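Local coordinates for protein 2-hydroxyisobutanoyl-CoA mutase large subunit (Aquincola tertiaricarbonis, PDB 4R3U) that catalyses, together with its small cobalamin-binding partner subunit, the interconversion of 2-hydroxyisobutyryl-CoA and (S)-3-hydroxybutyryl-CoA by a B12-dependent carbon-skeleton rearrangement, at residues Thr95-Gly103 against Leu117-Asp128; Thr350-Thr361 against Thr378-Ala386. All blocks are in the same frame, centred on the assembly; numbering follows the deposited sequence.

Overall arrangement
Contact 1 comes first along the chain and is complete before contact 2 begins. Their centres lie about 19 Å apart, and both belong to the TIM-barrel part of the large subunit. Contact 1 joins strands 97-102 and 125-128, neighbours in the parallel sheet. Contact 2 packs the start of helix 357-370 against the loop that follows strand 375-377. That strand is the other sheet neighbour of 97-102, so the two sites meet: Gln100 NE2 lies 2.8 Å from Thr378 O, a probable hydrogen bond. Contact 1 lines the acyl-CoA channel from pyrophosphate to acyl group. Contact 2 carries Glu383, which holds the ribose of 5'-deoxyadenosine, and reaches the cobalamin.

Contact 1: Thr95-Gly103 against Leu117-Asp128; sequences TWTMRQIAG and LIAQGQTGISTD. With 3KK (S-{(3R,5R,9R)-1-[(2R,3S,4R,5R)-5-(6-amino-9H-purin-9-yl)-4-hydroxy-3-(phosphonooxy)tetrahydrofuran-2-yl]-3,5,9-trihydroxy-8,8-dimethyl-3,5-dioxido-10,14-dioxo-2,4,6-trioxa-11,15-diaza-3lambda~5~,5lambda~5~-diphosphaheptadecan-17-yl} 2-hydroxy-2-methylpropanethioate), chain F.
Arg99 reaches across Gly124 to grip both the neighbouring strand and the acyl-CoA. Its CB and CG pass the Gly124 carbonyl, with Arg99 CG 3.7 Å from Ser126 CB. CD lies beside O5P of the ligand. CG is anti to the backbone N (chi1 -173°), and a bend at chi3 turns the guanidinium toward the pyrophosphate. NE comes near O9P but is hydrogen-bonded to Ser375. Arg99 NH1 donates to Ile125 O at 3.1 Å, in the guanidinium plane but above the carbonyl plane. Arg99 NH2 donates to phosphate oxygen O4A of the ligand at 2.7 Å. O9P covers one guanidinium face and Gly124 CA the other. A leucine here would probably leave O4A without this charged donor and Ile125 O without this bond.

The strands are parallel, the two ends of a beta-alpha-beta crossover through helix 107-119. Asp128 N donates to Ala102 O at 3.0 Å. Gln122 OE1 takes the Gln100 N-H at 3.1 Å, nearly along the C=O axis. Ile101 CG2 packs 3.2 Å from Asp128 CG. Asp128, thought important for stereospecificity, has OD2 beside the ligand's O3, while OD1 is hydrogen-bonded to Thr178. The chemistry thus runs from a cationic grip on the pyrophosphate to Asp128 beside the acyl group.

Contact 2: Thr350-Thr361 against Thr378-Ala386; sequences TKPQYMVNVVRT and TNGYDEAFA. With 5AD (5'-deoxyadenosine), chain G.
Tyr354 and Tyr381 both place CG between the backbone N and the carbonyl carbon (chi1 75° and 49°), and their side chains run side by side in the same direction. Tyr381 CD1 meets the edge of the Tyr354 ring, 3.6 Å from Tyr354 CD2. Bends at chi2 and chi3 fold Met355 over the Tyr381 ring. Met355 SD sits 3.5 Å from the Tyr381 ring centroid, over the face, in a Met-aromatic contact. Val358 CG2 also packs on this ring. Phe385 completes the aromatic cluster, with its edge against Tyr354 CB. Lys351 crosses Phe385 at about a right angle and lays CG over its face, 3.9 Å from the centroid, as a CH-pi contact.

In the barrel, this joins the start of helix 357-370 to the loop between strand 375-377 and helix 390-405. Asn357 ties the two together. Asn357 ND2 donates to Tyr381 O at 2.8 Å and to Thr350 O at 3.1 Å. Its OD1 accepts from Thr350 N and Arg360 NH1, so the amide is fixed against turning. One water joins Thr350 O, Tyr381 O and Ala384 N. From the same loop, Glu383 OE2 accepts a bond from O2' of 5'-deoxyadenosine at 3.1 Å, and Glu383 O is hydrogen-bonded to N29 of the cobalamin.

Contact 1: Thr95-Gly103 against Leu117-Asp128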
loop_
_atom_site.group_PDB
_atom_site.type_symbol
_atom_site.label_atom_id
_atom_site.label_comp_id
_atom_site.label_asym_id
_atom_site.label_seq_id
_atom_site.Cartn_x
_atom_site.Cartn_y
_atom_site.Cartn_z
ATOM N N THR A 95 6.756 -12.342 -14.132
ATOM C CA THR A 95 6.622 -11.198 -13.219
ATOM C C THR A 95 7.634 -10.097 -13.598
ATOM O O THR A 95 8.708 -10.407 -14.107
ATOM C CB THR A 95 6.932 -11.661 -11.759
ATOM O OG1 THR A 95 6.114 -12.773 -11.433
ATOM C CG2 THR A 95 6.696 -10.570 -10.715
ATOM N N TRP A 96 7.351 -8.841 -13.255
ATOM C CA TRP A 96 8.328 -7.766 -13.444
ATOM C C TRP A 96 9.614 -8.145 -12.664
ATOM O O TRP A 96 9.550 -8.913 -11.700
ATOM C CB TRP A 96 7.752 -6.403 -12.937
ATOM C CG TRP A 96 7.378 -6.395 -11.485
ATOM C CD1 TRP A 96 8.181 -6.057 -10.434
ATOM C CD2 TRP A 96 6.140 -6.858 -10.920
ATOM N NE1 TRP A 96 7.509 -6.254 -9.242
ATOM C CE2 TRP A 96 6.253 -6.745 -9.513
ATOM C CE3 TRP A 96 4.918 -7.307 -11.472
ATOM C CZ2 TRP A 96 5.205 -7.101 -8.639
ATOM C CZ3 TRP A 96 3.872 -7.643 -10.605
ATOM C CH2 TRP A 96 4.018 -7.534 -9.209
ATOM N N THR A 97 10.760 -7.620 -13.076
ATOM C CA THR A 97 12.003 -7.865 -12.371
ATOM C C THR A 97 11.968 -7.031 -11.080
ATOM O O THR A 97 11.630 -5.841 -11.098
ATOM C CB THR A 97 13.220 -7.518 -13.248
ATOM O OG1 THR A 97 13.096 -8.127 -14.535
ATOM C CG2 THR A 97 14.518 -8.010 -12.655
ATOM N N MET A 98 12.244 -7.688 -9.954
ATOM C CA MET A 98 12.343 -7.043 -8.662
ATOM C C MET A 98 13.843 -6.783 -8.587
ATOM O O MET A 98 14.658 -7.699 -8.363
ATOM C CB MET A 98 11.820 -7.964 -7.558
ATOM C CG MET A 98 10.404 -8.422 -7.853
ATOM S SD MET A 98 9.619 -9.264 -6.494
ATOM C CE MET A 98 8.054 -9.682 -7.257
ATOM N N ARG A 99 14.193 -5.555 -8.994
ATOM C CA ARG A 99 15.563 -5.097 -9.184
ATOM C C ARG A 99 15.867 -3.852 -8.316
ATOM O O ARG A 99 15.582 -2.706 -8.701
ATOM C CB ARG A 99 15.764 -4.821 -10.672
ATOM C CG ARG A 99 17.189 -4.497 -11.052
ATOM C CD ARG A 99 17.290 -3.899 -12.436
ATOM N NE ARG A 99 16.659 -4.726 -13.466
ATOM C CZ ARG A 99 17.215 -5.798 -14.017
ATOM N NH1 ARG A 99 18.416 -6.205 -13.631
ATOM N NH2 ARG A 99 16.568 -6.478 -14.947
ATOM N N GLN A 100 16.461 -4.120 -7.130
ATOM C CA GLN A 100 16.833 -3.142 -6.119
ATOM C C GLN A 100 18.241 -2.584 -6.313
ATOM O O GLN A 100 19.194 -3.353 -6.517
ATOM C CB GLN A 100 16.705 -3.758 -4.714
ATOM C CG GLN A 100 15.299 -4.166 -4.331
ATOM C CD GLN A 100 14.324 -3.026 -4.307
ATOM O OE1 GLN A 100 13.402 -2.963 -5.117
ATOM N NE2 GLN A 100 14.486 -2.117 -3.362
ATOM N N ILE A 101 18.378 -1.248 -6.190
ATOM C CA ILE A 101 19.674 -0.558 -6.301
ATOM C C ILE A 101 20.563 -0.976 -5.123
ATOM O O ILE A 101 20.096 -1.071 -3.985
ATOM C CB ILE A 101 19.532 0.999 -6.321
ATOM C CG1 ILE A 101 18.717 1.553 -7.482
ATOM C CG2 ILE A 101 20.857 1.656 -6.204
ATOM C CD1 ILE A 101 17.880 2.769 -7.040
ATOM N N ALA A 102 21.841 -1.201 -5.413
ATOM C CA ALA A 102 22.894 -1.535 -4.457
ATOM C C ALA A 102 24.155 -0.775 -4.909
ATOM O O ALA A 102 24.479 -0.764 -6.105
ATOM C CB ALA A 102 23.154 -3.043 -4.448
ATOM N N GLY A 103 24.831 -0.130 -3.959
ATOM C CA GLY A 103 26.049 0.592 -4.271
ATOM C C GLY A 103 26.620 1.329 -3.090
ATOM O O GLY A 103 25.968 2.205 -2.530
ATOM N N LEU A 117 20.436 -9.256 -1.325
ATOM C CA LEU A 117 19.259 -8.884 -2.117
ATOM C C LEU A 117 18.730 -10.070 -2.901
ATOM O O LEU A 117 17.516 -10.278 -2.925
ATOM C CB LEU A 117 19.584 -7.685 -3.051
ATOM C CG LEU A 117 19.875 -6.340 -2.370
ATOM C CD1 LEU A 117 20.378 -5.339 -3.358
ATOM C CD2 LEU A 117 18.647 -5.811 -1.619
ATOM N N ILE A 118 19.633 -10.875 -3.510
ATOM C CA ILE A 118 19.266 -12.118 -4.209
ATOM C C ILE A 118 18.644 -13.131 -3.226
ATOM O O ILE A 118 17.589 -13.686 -3.509
ATOM C CB ILE A 118 20.455 -12.683 -5.057
ATOM C CG1 ILE A 118 20.727 -11.710 -6.250
ATOM C CG2 ILE A 118 20.180 -14.130 -5.543
ATOM C CD1 ILE A 118 22.045 -11.850 -6.985
ATOM N N ALA A 119 19.250 -13.327 -2.069
ATOM C CA ALA A 119 18.732 -14.230 -1.031
ATOM C C ALA A 119 17.333 -13.782 -0.553
ATOM O O ALA A 119 16.540 -14.629 -0.169
ATOM C CB ALA A 119 19.696 -14.273 0.148
ATOM N N GLN A 120 17.055 -12.451 -0.557
ATOM C CA GLN A 120 15.761 -11.868 -0.183
ATOM C C GLN A 120 14.701 -11.893 -1.295
ATOM O O GLN A 120 13.548 -11.547 -1.040
ATOM C CB GLN A 120 15.907 -10.464 0.420
ATOM C CG GLN A 120 16.694 -10.394 1.738
ATOM C CD GLN A 120 16.478 -11.515 2.735
ATOM O OE1 GLN A 120 15.380 -11.985 3.000
ATOM N NE2 GLN A 120 17.534 -11.955 3.318
ATOM N N GLY A 121 15.078 -12.318 -2.499
ATOM C CA GLY A 121 14.135 -12.500 -3.596
ATOM C C GLY A 121 14.255 -11.564 -4.778
ATOM O O GLY A 121 13.357 -11.558 -5.627
ATOM N N GLN A 122 15.333 -10.758 -4.850
ATOM C CA GLN A 122 15.517 -9.910 -6.014
ATOM C C GLN A 122 15.914 -10.840 -7.204
ATOM O O GLN A 122 16.641 -11.824 -7.015
ATOM C CB GLN A 122 16.550 -8.811 -5.759
ATOM C CG GLN A 122 17.894 -8.969 -6.509
ATOM C CD GLN A 122 18.704 -7.716 -6.428
ATOM O OE1 GLN A 122 18.162 -6.577 -6.386
ATOM N NE2 GLN A 122 20.015 -7.894 -6.422
ATOM N N THR A 123 15.369 -10.530 -8.399
ATOM C CA THR A 123 15.472 -11.277 -9.653
ATOM C C THR A 123 16.313 -10.581 -10.733
ATOM O O THR A 123 16.503 -11.118 -11.826
ATOM C CB THR A 123 14.045 -11.699 -10.097
ATOM O OG1 THR A 123 13.237 -10.533 -10.277
ATOM C CG2 THR A 123 13.360 -12.629 -9.064
ATOM N N GLY A 124 16.839 -9.411 -10.399
ATOM C CA GLY A 124 17.712 -8.612 -11.255
ATOM C C GLY A 124 18.646 -7.759 -10.429
ATOM O O GLY A 124 18.266 -7.313 -9.357
ATOM N N ILE A 125 19.866 -7.532 -10.910
ATOM C CA ILE A 125 20.852 -6.697 -10.224
ATOM C C ILE A 125 20.798 -5.233 -10.729
ATOM O O ILE A 125 20.718 -5.006 -11.929
ATOM C CB ILE A 125 22.266 -7.332 -10.346
ATOM C CG1 ILE A 125 22.448 -8.437 -9.287
ATOM C CG2 ILE A 125 23.418 -6.301 -10.309
ATOM C CD1 ILE A 125 23.331 -9.553 -9.755
ATOM N N SER A 126 20.831 -4.263 -9.803
ATOM C CA SER A 126 20.913 -2.842 -10.117
ATOM C C SER A 126 22.117 -2.294 -9.360
ATOM O O SER A 126 22.315 -2.625 -8.194
ATOM C CB SER A 126 19.630 -2.091 -9.750
ATOM O OG SER A 126 19.746 -0.689 -9.963
ATOM N N THR A 127 22.926 -1.483 -10.014
ATOM C CA THR A 127 24.124 -0.940 -9.385
ATOM C C THR A 127 24.177 0.580 -9.508
ATOM O O THR A 127 24.073 1.120 -10.623
ATOM C CB THR A 127 25.391 -1.566 -10.009
ATOM O OG1 THR A 127 25.149 -2.928 -10.412
ATOM C CG2 THR A 127 26.626 -1.439 -9.098
ATOM N N ASP A 128 24.335 1.257 -8.357
ATOM C CA ASP A 128 24.573 2.687 -8.238
ATOM C C ASP A 128 26.010 2.938 -7.883
ATOM O O ASP A 128 26.578 2.257 -7.036
ATOM C CB ASP A 128 23.622 3.382 -7.261
ATOM C CG ASP A 128 22.384 3.853 -8.002
ATOM O OD1 ASP A 128 22.004 3.182 -9.000
ATOM O OD2 ASP A 128 21.742 4.847 -7.532
HETATM C C4 3KK F . 20.325 7.568 -9.590
HETATM C C3 3KK F . 19.212 6.544 -9.390
HETATM C C2 3KK F . 17.935 7.235 -8.915
HETATM O O3 3KK F . 19.645 5.636 -8.391
HETATM C C1 3KK F . 18.907 5.753 -10.669
HETATM O O1 3KK F . 18.865 6.284 -11.781
HETATM S S1P 3KK F . 18.628 4.039 -10.374
HETATM C C2P 3KK F . 18.346 3.369 -12.037
HETATM C C3P 3KK F . 18.373 1.862 -12.002
HETATM N N4P 3KK F . 18.047 1.376 -13.336
HETATM C C5P 3KK F . 17.542 0.157 -13.547
HETATM O O5P 3KK F . 17.318 -0.670 -12.657
HETATM C C6P 3KK F . 17.262 -0.125 -15.026
HETATM C C7P 3KK F . 16.813 -1.559 -15.267
HETATM N N8P 3KK F . 16.463 -1.750 -16.679
HETATM C C9P 3KK F . 16.226 -2.974 -17.176
HETATM O O9P 3KK F . 16.316 -3.995 -16.493
HETATM C CAP 3KK F . 15.944 -3.049 -18.705
HETATM O OAP 3KK F . 16.735 -2.098 -19.450
HETATM C CBP 3KK F . 14.438 -3.114 -19.135
HETATM C CDP 3KK F . 14.337 -3.420 -20.636
HETATM C CEP 3KK F . 13.719 -1.785 -18.877
HETATM C CCP 3KK F . 13.696 -4.252 -18.403
HETATM O O6A 3KK F . 14.439 -5.472 -18.577
HETATM P P2A 3KK F . 14.267 -6.770 -17.689
HETATM O O4A 3KK F . 14.169 -6.395 -16.271
HETATM O O5A 3KK F . 15.323 -7.727 -18.101
HETATM O O3A 3KK F . 12.797 -7.263 -18.170
HETATM P P1A 3KK F . 12.368 -7.834 -19.649
HETATM O O1A 3KK F . 13.351 -7.480 -20.707
HETATM O O2A 3KK F . 10.956 -7.470 -19.858
HETATM O O5B 3KK F . 12.432 -9.418 -19.274
HETATM C C5B 3KK F . 13.611 -10.235 -19.448
HETATM C C4B 3KK F . 13.328 -11.362 -20.458
HETATM O O4B 3KK F . 12.064 -12.039 -20.180
HETATM C C3B 3KK F . 13.227 -10.816 -21.879
HETATM O O3B 3KK F . 13.823 -11.784 -22.775
HETATM P P3B 3KK F . 15.209 -11.528 -23.565
HETATM O O8A 3KK F . 14.896 -10.332 -24.378
HETATM O O7A 3KK F . 16.186 -11.341 -22.472
HETATM O O9A 3KK F . 15.364 -12.794 -24.322
HETATM C C2B 3KK F . 11.730 -10.713 -22.111
HETATM O O2B 3KK F . 11.396 -10.796 -23.502
HETATM C C1B 3KK F . 11.206 -11.903 -21.334
HETATM N N9A 3KK F . 9.801 -11.705 -20.866
HETATM C C8A 3KK F . 9.325 -10.809 -20.003
HETATM N N7A 3KK F . 8.013 -10.997 -19.891
HETATM C C5A 3KK F . 7.668 -12.030 -20.667
HETATM C C4A 3KK F . 8.790 -12.474 -21.269
HETATM N N3A 3KK F . 8.763 -13.527 -22.128
HETATM C C2A 3KK F . 7.549 -14.197 -22.398
HETATM N N1A 3KK F . 6.393 -13.696 -21.736
HETATM C C6A 3KK F . 6.484 -12.631 -20.913
HETATM N N6A 3KK F . 5.406 -12.148 -20.291
HETATM O O HOH W 1 10.815 -11.126 -10.729
HETATM O O HOH W 2 21.171 -4.983 -6.963
#

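Contact 2: Thr350-Thr361 against Thr378-Ala386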
loop_
_atom_site.group_PDB
_atom_site.type_symbol
_atom_site.label_atom_id
_atom_site.label_comp_id
_atom_site.label_asym_id
_atom_site.label_seq_id
_atom_site.Cartn_x
_atom_site.Cartn_y
_atom_site.Cartn_z
ATOM N N THR A 350 9.444 10.913 3.358
ATOM C CA THR A 350 9.806 11.837 4.443
ATOM C C THR A 350 10.806 11.343 5.476
ATOM O O THR A 350 10.930 10.145 5.701
ATOM C CB THR A 350 8.523 12.357 5.164
ATOM O OG1 THR A 350 7.907 11.273 5.825
ATOM C CG2 THR A 350 7.510 12.998 4.217
ATOM N N LYS A 351 11.508 12.302 6.112
ATOM C CA LYS A 351 12.401 12.116 7.254
ATOM C C LYS A 351 11.463 12.012 8.491
ATOM O O LYS A 351 11.499 10.971 9.147
ATOM C CB LYS A 351 13.440 13.259 7.392
ATOM C CG LYS A 351 14.545 12.995 8.434
ATOM C CD LYS A 351 15.628 14.068 8.408
ATOM C CE LYS A 351 16.718 13.873 9.448
ATOM N NZ LYS A 351 17.778 12.904 9.032
ATOM N N PRO A 352 10.523 12.953 8.774
ATOM C CA PRO A 352 9.602 12.719 9.903
ATOM C C PRO A 352 8.685 11.527 9.625
ATOM O O PRO A 352 8.292 11.299 8.462
ATOM C CB PRO A 352 8.798 14.022 9.989
ATOM C CG PRO A 352 8.902 14.640 8.681
ATOM C CD PRO A 352 10.226 14.248 8.114
ATOM N N GLN A 353 8.386 10.729 10.674
ATOM C CA GLN A 353 7.486 9.574 10.593
ATOM C C GLN A 353 7.852 8.637 9.439
ATOM O O GLN A 353 6.960 8.113 8.747
ATOM C CB GLN A 353 6.024 10.053 10.482
ATOM C CG GLN A 353 5.575 10.929 11.640
ATOM C CD GLN A 353 4.099 11.162 11.575
ATOM O OE1 GLN A 353 3.635 12.309 11.553
ATOM N NE2 GLN A 353 3.343 10.066 11.624
ATOM N N TYR A 354 9.174 8.435 9.228
ATOM C CA TYR A 354 9.727 7.629 8.132
ATOM C C TYR A 354 9.040 6.297 7.835
ATOM O O TYR A 354 8.975 5.956 6.658
ATOM C CB TYR A 354 11.271 7.497 8.192
ATOM C CG TYR A 354 11.764 6.542 9.260
ATOM C CD1 TYR A 354 11.971 6.973 10.562
ATOM C CD2 TYR A 354 11.985 5.190 8.973
ATOM C CE1 TYR A 354 12.325 6.082 11.573
ATOM C CE2 TYR A 354 12.355 4.287 9.973
ATOM C CZ TYR A 354 12.521 4.740 11.275
ATOM O OH TYR A 354 12.923 3.891 12.277
ATOM N N MET A 355 8.533 5.527 8.857
ATOM C CA MET A 355 7.881 4.218 8.567
ATOM C C MET A 355 6.630 4.317 7.709
ATOM O O MET A 355 6.245 3.358 7.061
ATOM C CB MET A 355 7.628 3.352 9.804
ATOM C CG MET A 355 8.830 2.583 10.302
ATOM S SD MET A 355 9.813 1.599 9.138
ATOM C CE MET A 355 8.735 0.205 8.792
ATOM N N VAL A 356 6.044 5.477 7.667
ATOM C CA VAL A 356 4.867 5.800 6.861
ATOM C C VAL A 356 5.199 5.719 5.343
ATOM O O VAL A 356 4.313 5.455 4.535
ATOM C CB VAL A 356 4.301 7.157 7.362
ATOM C CG1 VAL A 356 4.488 8.289 6.368
ATOM C CG2 VAL A 356 2.878 7.017 7.782
ATOM N N ASN A 357 6.511 5.833 4.991
ATOM C CA ASN A 357 7.028 5.664 3.629
ATOM C C ASN A 357 6.673 4.290 3.062
ATOM O O ASN A 357 6.493 4.179 1.860
ATOM C CB ASN A 357 8.555 5.865 3.588
ATOM C CG ASN A 357 8.935 7.273 3.887
ATOM O OD1 ASN A 357 8.129 8.170 3.710
ATOM N ND2 ASN A 357 10.133 7.485 4.419
ATOM N N VAL A 358 6.522 3.265 3.930
ATOM C CA VAL A 358 6.148 1.910 3.544
ATOM C C VAL A 358 4.807 1.944 2.806
ATOM O O VAL A 358 4.689 1.299 1.759
ATOM C CB VAL A 358 6.201 0.921 4.755
ATOM C CG1 VAL A 358 5.645 -0.477 4.413
ATOM C CG2 VAL A 358 7.613 0.825 5.313
ATOM N N VAL A 359 3.830 2.745 3.322
ATOM C CA VAL A 359 2.485 2.943 2.747
ATOM C C VAL A 359 2.593 3.641 1.380
ATOM O O VAL A 359 2.002 3.177 0.419
ATOM C CB VAL A 359 1.534 3.726 3.695
ATOM C CG1 VAL A 359 0.140 3.948 3.059
ATOM C CG2 VAL A 359 1.409 3.048 5.058
ATOM N N ARG A 360 3.331 4.753 1.313
ATOM C CA ARG A 360 3.559 5.564 0.124
ATOM C C ARG A 360 4.114 4.716 -0.993
ATOM O O ARG A 360 3.576 4.748 -2.097
ATOM C CB ARG A 360 4.556 6.697 0.439
ATOM C CG ARG A 360 4.014 7.766 1.372
ATOM C CD ARG A 360 5.037 8.846 1.610
ATOM N NE ARG A 360 4.428 10.012 2.239
ATOM C CZ ARG A 360 4.798 10.544 3.393
ATOM N NH1 ARG A 360 5.813 10.030 4.075
ATOM N NH2 ARG A 360 4.160 11.610 3.871
ATOM N N THR A 361 5.172 3.935 -0.699
ATOM C CA THR A 361 5.887 3.041 -1.624
ATOM C C THR A 361 5.026 1.859 -2.044
ATOM O O THR A 361 5.221 1.357 -3.141
ATOM C CB THR A 361 7.276 2.697 -1.048
ATOM O OG1 THR A 361 8.027 3.904 -0.980
ATOM C CG2 THR A 361 8.046 1.654 -1.864
ATOM N N THR A 378 11.630 -0.557 -5.533
ATOM C CA THR A 378 10.840 0.079 -4.493
ATOM C C THR A 378 11.827 0.733 -3.523
ATOM O O THR A 378 12.828 0.101 -3.141
ATOM C CB THR A 378 9.882 -0.909 -3.811
ATOM O OG1 THR A 378 10.500 -2.182 -3.703
ATOM C CG2 THR A 378 8.561 -1.036 -4.541
ATOM N N ASN A 379 11.557 1.992 -3.117
ATOM C CA ASN A 379 12.466 2.681 -2.210
ATOM C C ASN A 379 12.363 2.151 -0.791
ATOM O O ASN A 379 11.368 1.494 -0.470
ATOM C CB ASN A 379 12.243 4.197 -2.243
ATOM C CG ASN A 379 12.404 4.797 -3.596
ATOM O OD1 ASN A 379 13.252 4.385 -4.389
ATOM N ND2 ASN A 379 11.548 5.763 -3.903
ATOM N N GLY A 380 13.406 2.406 0.012
ATOM C CA GLY A 380 13.473 2.045 1.418
ATOM C C GLY A 380 12.781 3.126 2.238
ATOM O O GLY A 380 12.703 4.288 1.801
ATOM N N TYR A 381 12.274 2.746 3.459
ATOM C CA TYR A 381 11.610 3.673 4.364
ATOM C C TYR A 381 12.584 4.737 4.877
ATOM O O TYR A 381 12.147 5.804 5.321
ATOM C CB TYR A 381 10.882 2.944 5.512
ATOM C CG TYR A 381 11.731 1.905 6.217
ATOM C CD1 TYR A 381 12.829 2.277 7.003
ATOM C CD2 TYR A 381 11.408 0.554 6.153
ATOM C CE1 TYR A 381 13.598 1.320 7.675
ATOM C CE2 TYR A 381 12.172 -0.411 6.821
ATOM C CZ TYR A 381 13.260 -0.025 7.584
ATOM O OH TYR A 381 13.992 -0.988 8.253
ATOM N N ASP A 382 13.898 4.470 4.753
ATOM C CA ASP A 382 15.001 5.339 5.166
ATOM C C ASP A 382 15.513 6.288 4.045
ATOM O O ASP A 382 16.587 6.889 4.181
ATOM C CB ASP A 382 16.143 4.500 5.787
ATOM C CG ASP A 382 16.778 3.349 4.987
ATOM O OD1 ASP A 382 16.373 3.124 3.819
ATOM O OD2 ASP A 382 17.690 2.684 5.530
ATOM N N GLU A 383 14.715 6.465 2.980
ATOM C CA GLU A 383 15.046 7.294 1.820
ATOM C C GLU A 383 15.546 8.707 2.143
ATOM O O GLU A 383 16.529 9.150 1.562
ATOM C CB GLU A 383 13.856 7.328 0.838
ATOM C CG GLU A 383 14.112 8.071 -0.466
ATOM C CD GLU A 383 15.135 7.524 -1.441
ATOM O OE1 GLU A 383 15.723 8.359 -2.159
ATOM O OE2 GLU A 383 15.310 6.288 -1.538
ATOM N N ALA A 384 14.886 9.413 3.075
ATOM C CA ALA A 384 15.262 10.786 3.393
ATOM C C ALA A 384 16.477 10.936 4.333
ATOM O O ALA A 384 16.949 12.051 4.558
ATOM C CB ALA A 384 14.058 11.546 3.907
ATOM N N PHE A 385 17.016 9.814 4.822
ATOM C CA PHE A 385 18.179 9.805 5.708
ATOM C C PHE A 385 19.488 9.446 5.005
ATOM O O PHE A 385 20.445 10.215 5.067
ATOM C CB PHE A 385 17.975 8.833 6.851
ATOM C CG PHE A 385 16.852 9.145 7.793
ATOM C CD1 PHE A 385 15.536 8.854 7.448
ATOM C CD2 PHE A 385 17.118 9.595 9.086
ATOM C CE1 PHE A 385 14.498 9.107 8.337
ATOM C CE2 PHE A 385 16.085 9.842 9.981
ATOM C CZ PHE A 385 14.780 9.588 9.601
ATOM N N ALA A 386 19.561 8.244 4.401
ATOM C CA ALA A 386 20.808 7.718 3.828
ATOM C C ALA A 386 20.549 6.607 2.834
ATOM O O ALA A 386 19.411 6.136 2.721
ATOM C CB ALA A 386 21.686 7.166 4.955
HETATM N N1 5AD G . 21.956 2.020 -2.577
HETATM C C2 5AD G . 20.572 1.952 -2.735
HETATM N N3 5AD G . 19.885 3.078 -3.257
HETATM C C4 5AD G . 20.594 4.150 -3.669
HETATM N N9 5AD G . 20.230 5.327 -4.186
HETATM C C8 5AD G . 21.346 5.992 -4.498
HETATM N N7 5AD G . 22.398 5.294 -4.106
HETATM C C5 5AD G . 21.943 4.139 -3.607
HETATM C C6 5AD G . 22.592 3.088 -3.083
HETATM N N6 5AD G . 23.907 3.211 -3.010
HETATM C "C1'" 5AD G . 18.931 5.780 -4.711
HETATM C "C2'" 5AD G . 17.858 6.019 -3.707
HETATM C "C3'" 5AD G . 17.083 7.155 -4.353
HETATM C "C4'" 5AD G . 17.809 7.484 -5.659
HETATM C "C5'" 5AD G . 17.911 8.995 -5.825
HETATM O "O4'" 5AD G . 19.112 7.030 -5.396
HETATM O "O2'" 5AD G . 17.013 4.862 -3.653
HETATM O "O3'" 5AD G . 15.729 6.726 -4.595
HETATM O O HOH W 3 13.042 8.322 4.829
HETATM O O HOH W 4 18.615 13.030 6.486
HETATM O O HOH W 5 9.542 3.466 1.355
HETATM O O HOH W 6 8.630 5.369 -2.949
#